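Local coordinates for protein PHO85 cyclin PHO80 (Saccharomyces cerevisiae, PDB 2PMI) that acts as the cyclin partner of the cyclin-dependent kinase PHO85 and holds down the expression of phosphate-starvation genes when phosphate is plentiful, at residues I75-Y80 with T118-L123; K86-E91 with A142-V147. One frame throughout, in Å; residues are numbered along the deposited sequence.

Contact 1 of 2, residues I75-Y80 with T118-L123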
loop_
_atom_site.group_PDB
_atom_site.type_symbol
_atom_site.label_atom_id
_atom_site.label_comp_id
_atom_site.label_asym_id
_atom_site.label_seq_id
_atom_site.Cartn_x
_atom_site.Cartn_y
_atom_site.Cartn_z
ATOM N N ILE B 75 -27.987 3.991 20.830
ATOM C CA ILE B 75 -27.035 2.894 20.912
ATOM C C ILE B 75 -25.690 3.351 21.458
ATOM O O ILE B 75 -25.110 4.317 20.978
ATOM C CB ILE B 75 -26.796 2.259 19.539
ATOM C CG1 ILE B 75 -25.795 1.104 19.677
ATOM C CG2 ILE B 75 -26.287 3.326 18.568
ATOM C CD1 ILE B 75 -25.654 0.229 18.427
ATOM N N SER B 76 -25.190 2.638 22.457
ATOM C CA SER B 76 -23.907 2.975 23.048
ATOM C C SER B 76 -22.822 2.880 21.983
ATOM O O SER B 76 -23.018 2.266 20.929
ATOM C CB SER B 76 -23.563 2.028 24.186
ATOM O OG SER B 76 -23.014 0.825 23.683
ATOM N N ILE B 77 -21.676 3.481 22.288
ATOM C CA ILE B 77 -20.538 3.520 21.386
ATOM C C ILE B 77 -20.042 2.108 21.094
ATOM O O ILE B 77 -19.837 1.736 19.936
ATOM C CB ILE B 77 -19.403 4.384 22.008
ATOM C CG1 ILE B 77 -18.591 5.044 20.902
ATOM C CG2 ILE B 77 -18.506 3.545 22.909
ATOM C CD1 ILE B 77 -19.403 6.013 20.087
ATOM N N PHE B 78 -19.885 1.325 22.161
ATOM C CA PHE B 78 -19.410 -0.060 22.091
ATOM C C PHE B 78 -20.342 -0.970 21.285
ATOM O O PHE B 78 -19.890 -1.764 20.459
ATOM C CB PHE B 78 -19.254 -0.620 23.507
ATOM C CG PHE B 78 -18.755 -2.028 23.547
ATOM C CD1 PHE B 78 -17.443 -2.324 23.182
ATOM C CD2 PHE B 78 -19.603 -3.068 23.925
ATOM C CE1 PHE B 78 -16.982 -3.638 23.190
ATOM C CE2 PHE B 78 -19.157 -4.386 23.937
ATOM C CZ PHE B 78 -17.845 -4.672 23.570
ATOM N N ASN B 79 -21.640 -0.858 21.541
ATOM C CA ASN B 79 -22.630 -1.651 20.833
ATOM C C ASN B 79 -22.630 -1.297 19.351
ATOM O O ASN B 79 -23.034 -2.104 18.510
ATOM C CB ASN B 79 -24.016 -1.411 21.434
ATOM C CG ASN B 79 -24.116 -1.888 22.867
ATOM O OD1 ASN B 79 -25.048 -1.537 23.589
ATOM N ND2 ASN B 79 -23.154 -2.699 23.285
ATOM N N TYR B 80 -22.180 -0.088 19.027
ATOM C CA TYR B 80 -22.123 0.325 17.632
ATOM C C TYR B 80 -20.842 -0.201 16.975
ATOM O O TYR B 80 -20.850 -0.612 15.812
ATOM C CB TYR B 80 -22.157 1.841 17.524
ATOM C CG TYR B 80 -22.275 2.326 16.099
ATOM C CD1 TYR B 80 -23.398 2.036 15.343
ATOM C CD2 TYR B 80 -21.279 3.098 15.521
ATOM C CE1 TYR B 80 -23.534 2.509 14.045
ATOM C CE2 TYR B 80 -21.403 3.574 14.228
ATOM C CZ TYR B 80 -22.534 3.282 13.493
ATOM O OH TYR B 80 -22.681 3.782 12.211
ATOM N N THR B 118 -20.702 13.343 17.884
ATOM C CA THR B 118 -19.965 13.135 16.639
ATOM C C THR B 118 -19.380 11.736 16.522
ATOM O O THR B 118 -19.195 11.213 15.417
ATOM C CB THR B 118 -18.775 14.095 16.524
ATOM O OG1 THR B 118 -18.083 14.162 17.786
ATOM C CG2 THR B 118 -19.240 15.451 16.055
ATOM N N ALA B 119 -19.072 11.149 17.675
ATOM C CA ALA B 119 -18.452 9.831 17.758
ATOM C C ALA B 119 -18.904 8.791 16.725
ATOM O O ALA B 119 -18.106 8.364 15.891
ATOM C CB ALA B 119 -18.606 9.288 19.170
ATOM N N HIS B 120 -20.171 8.389 16.776
ATOM C CA HIS B 120 -20.687 7.390 15.852
ATOM C C HIS B 120 -20.386 7.702 14.411
ATOM O O HIS B 120 -19.635 6.976 13.754
ATOM C CB HIS B 120 -22.196 7.219 16.018
ATOM C CG HIS B 120 -22.591 6.715 17.369
ATOM N ND1 HIS B 120 -21.862 5.765 18.049
ATOM C CD2 HIS B 120 -23.651 7.008 18.154
ATOM C CE1 HIS B 120 -22.456 5.494 19.196
ATOM N NE2 HIS B 120 -23.546 6.234 19.284
ATOM N N ARG B 121 -20.979 8.781 13.913
ATOM C CA ARG B 121 -20.773 9.183 12.527
ATOM C C ARG B 121 -19.298 9.211 12.192
ATOM O O ARG B 121 -18.904 8.857 11.085
ATOM C CB ARG B 121 -21.393 10.546 12.284
ATOM C CG ARG B 121 -22.473 10.512 11.258
ATOM C CD ARG B 121 -23.628 11.399 11.651
ATOM N NE ARG B 121 -24.617 11.379 10.586
ATOM C CZ ARG B 121 -24.404 11.880 9.374
ATOM N NH1 ARG B 121 -23.235 12.450 9.091
ATOM N NH2 ARG B 121 -25.345 11.788 8.442
ATOM N N PHE B 122 -18.479 9.626 13.148
ATOM C CA PHE B 122 -17.050 9.644 12.910
ATOM C C PHE B 122 -16.572 8.215 12.733
ATOM O O PHE B 122 -15.964 7.875 11.724
ATOM C CB PHE B 122 -16.277 10.244 14.083
ATOM C CG PHE B 122 -14.805 9.971 14.006
ATOM C CD1 PHE B 122 -14.003 10.656 13.086
ATOM C CD2 PHE B 122 -14.227 8.975 14.789
ATOM C CE1 PHE B 122 -12.638 10.346 12.944
ATOM C CE2 PHE B 122 -12.865 8.655 14.659
ATOM C CZ PHE B 122 -12.069 9.340 13.735
ATOM N N LEU B 123 -16.853 7.393 13.742
ATOM C CA LEU B 123 -16.455 5.986 13.775
ATOM C C LEU B 123 -16.784 5.229 12.499
ATOM O O LEU B 123 -15.966 4.445 11.997
ATOM C CB LEU B 123 -17.110 5.277 14.955
ATOM C CG LEU B 123 -16.474 3.907 15.164
ATOM C CD1 LEU B 123 -14.976 4.091 15.397
ATOM C CD2 LEU B 123 -17.140 3.182 16.335
#

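Contact 2 of 2, residues K86-E91 with A142-V147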
loop_
_atom_site.group_PDB
_atom_site.type_symbol
_atom_site.label_atom_id
_atom_site.label_comp_id
_atom_site.label_asym_id
_atom_site.label_seq_id
_atom_site.Cartn_x
_atom_site.Cartn_y
_atom_site.Cartn_z
ATOM N N LYS B 86 -18.127 -6.769 13.480
ATOM C CA LYS B 86 -18.543 -8.123 13.121
ATOM C C LYS B 86 -19.076 -8.284 11.712
ATOM O O LYS B 86 -18.610 -9.133 10.961
ATOM C CB LYS B 86 -19.590 -8.627 14.120
ATOM C CG LYS B 86 -19.116 -8.537 15.572
ATOM C CD LYS B 86 -17.688 -9.099 15.721
ATOM C CE LYS B 86 -17.076 -8.782 17.085
ATOM N NZ LYS B 86 -15.654 -9.230 17.192
ATOM N N PHE B 87 -20.038 -7.448 11.350
ATOM C CA PHE B 87 -20.672 -7.526 10.046
ATOM C C PHE B 87 -19.948 -6.826 8.896
ATOM O O PHE B 87 -20.546 -6.531 7.848
ATOM C CB PHE B 87 -22.114 -7.029 10.174
ATOM C CG PHE B 87 -22.916 -7.775 11.215
ATOM C CD1 PHE B 87 -22.635 -7.624 12.574
ATOM C CD2 PHE B 87 -23.929 -8.649 10.840
ATOM C CE1 PHE B 87 -23.352 -8.332 13.546
ATOM C CE2 PHE B 87 -24.648 -9.359 11.807
ATOM C CZ PHE B 87 -24.356 -9.197 13.164
ATOM N N SER B 88 -18.658 -6.571 9.093
ATOM C CA SER B 88 -17.814 -5.942 8.076
ATOM C C SER B 88 -16.398 -6.415 8.292
ATOM O O SER B 88 -15.457 -5.897 7.699
ATOM C CB SER B 88 -17.875 -4.419 8.159
ATOM O OG SER B 88 -18.923 -3.920 7.343
ATOM N N SER B 89 -16.278 -7.423 9.153
ATOM C CA SER B 89 -15.004 -8.041 9.484
ATOM C C SER B 89 -13.824 -7.076 9.407
ATOM O O SER B 89 -12.840 -7.310 8.696
ATOM C CB SER B 89 -14.760 -9.264 8.582
ATOM O OG SER B 89 -15.280 -9.083 7.270
ATOM N N LEU B 90 -13.935 -5.987 10.158
ATOM C CA LEU B 90 -12.886 -5.000 10.191
ATOM C C LEU B 90 -11.687 -5.681 10.857
ATOM O O LEU B 90 -11.852 -6.367 11.871
ATOM C CB LEU B 90 -13.331 -3.782 11.019
ATOM C CG LEU B 90 -14.625 -3.002 10.717
ATOM C CD1 LEU B 90 -14.876 -1.999 11.850
ATOM C CD2 LEU B 90 -14.524 -2.290 9.377
ATOM N N GLU B 91 -10.501 -5.491 10.272
ATOM C CA GLU B 91 -9.245 -6.041 10.783
ATOM C C GLU B 91 -8.711 -5.224 11.967
ATOM O O GLU B 91 -9.058 -4.055 12.125
ATOM C CB GLU B 91 -8.178 -6.030 9.686
ATOM C CG GLU B 91 -8.549 -6.760 8.400
ATOM C CD GLU B 91 -7.366 -6.898 7.442
ATOM O OE1 GLU B 91 -6.308 -7.398 7.873
ATOM O OE2 GLU B 91 -7.491 -6.515 6.258
ATOM N N ALA B 142 -21.730 1.120 0.063
ATOM C CA ALA B 142 -23.126 0.740 0.272
ATOM C C ALA B 142 -23.239 -0.375 1.311
ATOM O O ALA B 142 -24.170 -0.366 2.110
ATOM C CB ALA B 142 -23.760 0.313 -1.039
ATOM N N HIS B 143 -22.299 -1.325 1.308
ATOM C CA HIS B 143 -22.322 -2.400 2.300
ATOM C C HIS B 143 -22.118 -1.778 3.667
ATOM O O HIS B 143 -22.884 -2.038 4.608
ATOM C CB HIS B 143 -21.192 -3.411 2.074
ATOM C CG HIS B 143 -21.075 -4.430 3.171
ATOM N ND1 HIS B 143 -22.014 -5.420 3.373
ATOM C CD2 HIS B 143 -20.163 -4.573 4.166
ATOM C CE1 HIS B 143 -21.686 -6.126 4.443
ATOM N NE2 HIS B 143 -20.568 -5.634 4.943
ATOM N N TYR B 144 -21.054 -0.973 3.752
ATOM C CA TYR B 144 -20.658 -0.260 4.967
ATOM C C TYR B 144 -21.790 0.609 5.458
ATOM O O TYR B 144 -22.063 0.661 6.656
ATOM C CB TYR B 144 -19.456 0.647 4.709
ATOM C CG TYR B 144 -18.155 -0.061 4.458
ATOM C CD1 TYR B 144 -17.692 -1.036 5.333
ATOM C CD2 TYR B 144 -17.377 0.252 3.340
ATOM C CE1 TYR B 144 -16.487 -1.688 5.104
ATOM C CE2 TYR B 144 -16.172 -0.394 3.097
ATOM C CZ TYR B 144 -15.731 -1.366 3.980
ATOM O OH TYR B 144 -14.555 -2.045 3.728
ATOM N N ALA B 145 -22.434 1.304 4.526
ATOM C CA ALA B 145 -23.543 2.180 4.876
ATOM C C ALA B 145 -24.671 1.384 5.539
ATOM O O ALA B 145 -25.225 1.812 6.558
ATOM C CB ALA B 145 -24.059 2.913 3.627
ATOM N N LYS B 146 -24.981 0.218 4.963
ATOM C CA LYS B 146 -26.040 -0.659 5.459
ATOM C C LYS B 146 -25.756 -1.150 6.859
ATOM O O LYS B 146 -26.601 -1.081 7.742
ATOM C CB LYS B 146 -26.219 -1.862 4.535
ATOM C CG LYS B 146 -27.333 -2.793 4.977
ATOM C CD LYS B 146 -27.720 -3.757 3.891
ATOM C CE LYS B 146 -28.302 -3.045 2.691
ATOM N NZ LYS B 146 -28.475 -4.012 1.567
ATOM N N VAL B 147 -24.560 -1.665 7.061
ATOM C CA VAL B 147 -24.200 -2.153 8.375
ATOM C C VAL B 147 -24.192 -0.980 9.353
ATOM O O VAL B 147 -24.652 -1.109 10.490
ATOM C CB VAL B 147 -22.798 -2.788 8.359
ATOM C CG1 VAL B 147 -22.524 -3.465 9.684
ATOM C CG2 VAL B 147 -22.678 -3.771 7.202
#

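Contact 1 of 2, residues I75-Y80 with T118-L123
The imidazole of His120 and the phenol ring of Tyr80 meet as an oblique aromatic pair, with centroids 5.0 Å apart and planes at 59°. Tyr80 CD2 comes 3.7 Å from His120 ND1, and further along the same ring CE2 lies near CB and the backbone O of His120. At the imidazole edge, in its plane, lies the backbone N of Ile77. The CD1 methyl of Ile77 reaches the ND1 and CE1 side of the imidazole obliquely and also touches CB of Ala119, at 3.5 Å. With CG set beside its own backbone N (chi1 -63°), His120 carries its ring across to segment 75-80, where NE2 donates a weak, bent hydrogen bond to Ile75 O (3.0 Å, N-H...O angle 124°). One turn on, Leu123 CD2 packs against Tyr80 CD2 at 4.2 Å. Ser76 caps the start of the first helix, its OG accepting from Asn79 N over 3.1 Å. The hydroxyl of Tyr80 is hydrogen-bonded to Gly148 O, and a bound MES molecule, probably from the crystallisation liquor, lies beside this side chain. Within the cyclin fold the contact joins the N-terminal ends of helices 77-86 and 119-134; Phe78 and Ala119 pack on helix 32-51, while Phe122 reaches helices 92-108 and 152-164.

Contact 2 of 2, residues K86-E91 with A142-V147
His143 makes the polar link between helix 141-148 and the turn that follows helix 77-86: its NE2 donates a hydrogen bond to Phe87 O at 3.0 Å. The donor lies in the carbonyl plane, but the oxygen is tilted 21° out of the imidazole plane and the N-H...O angle is 139°, a bent bond. CG of His143 stands anti to the backbone N (chi1 173°), which extends the ring from the helix toward the loop. Ser88 OG approaches the same ring obliquely, 3.4 Å from His143 NE2, and gives a weak hydrogen bond to Phe87 O, where the serine hydroxyl and the histidine therefore converge on one carbonyl oxygen. Tyr144, next in sequence, meets that hydroxyl from another direction: its CD1 is 3.7 Å from Ser88 OG, again obliquely. The phenol oxygen is held elsewhere, by the backbone N of Ser139, and the ring also packs on helices 119-134 and 152-164. One helical turn beyond His143, Val147 completes the surface with both methyls. CG1 rests on Phe87 CB at 3.6 Å, while CG2 lies 3.5 Å from Phe87 O and also covers one face of the His143 ring, offset toward its rim. His143 NE2 and the CG2 methyl of Val147 thus meet the Phe87 carbonyl oxygen from neighbouring directions, and the aromatic ring of Phe87 itself leads away from the helix. Val147 O adds a further tie by accepting from Arg83 NH2 on helix 77-86. In the loop, Glu91 OE1 is hydrogen-bonded to the backbone of another protein chain of the assembly. This is helix-to-loop packing at the surface of the all-helical cyclin fold, with a short helix docked against the link between two successive longer ones.

From the N terminus, after helix 32-51 the chain passes through 75-80 into helix 77-86, whose far end runs into the loop 86-91. Helix 92-108 follows, and the start of helix 119-134 then returns to 75-80, closing the loop of contact 1. After that helix, 142-147 comes back to 86-91 and closes contact 2. The segments alternate, so the two loops cross: each begins near one end of helix 77-86 and ends on one of two consecutive helices, 119-134 and 141-148. Their centres are 14 Å apart and their nearest atoms about 5 Å, without touching. Together they tie the two ends of helix 77-86 to helices 119-134 and 141-148 of the cyclin fold.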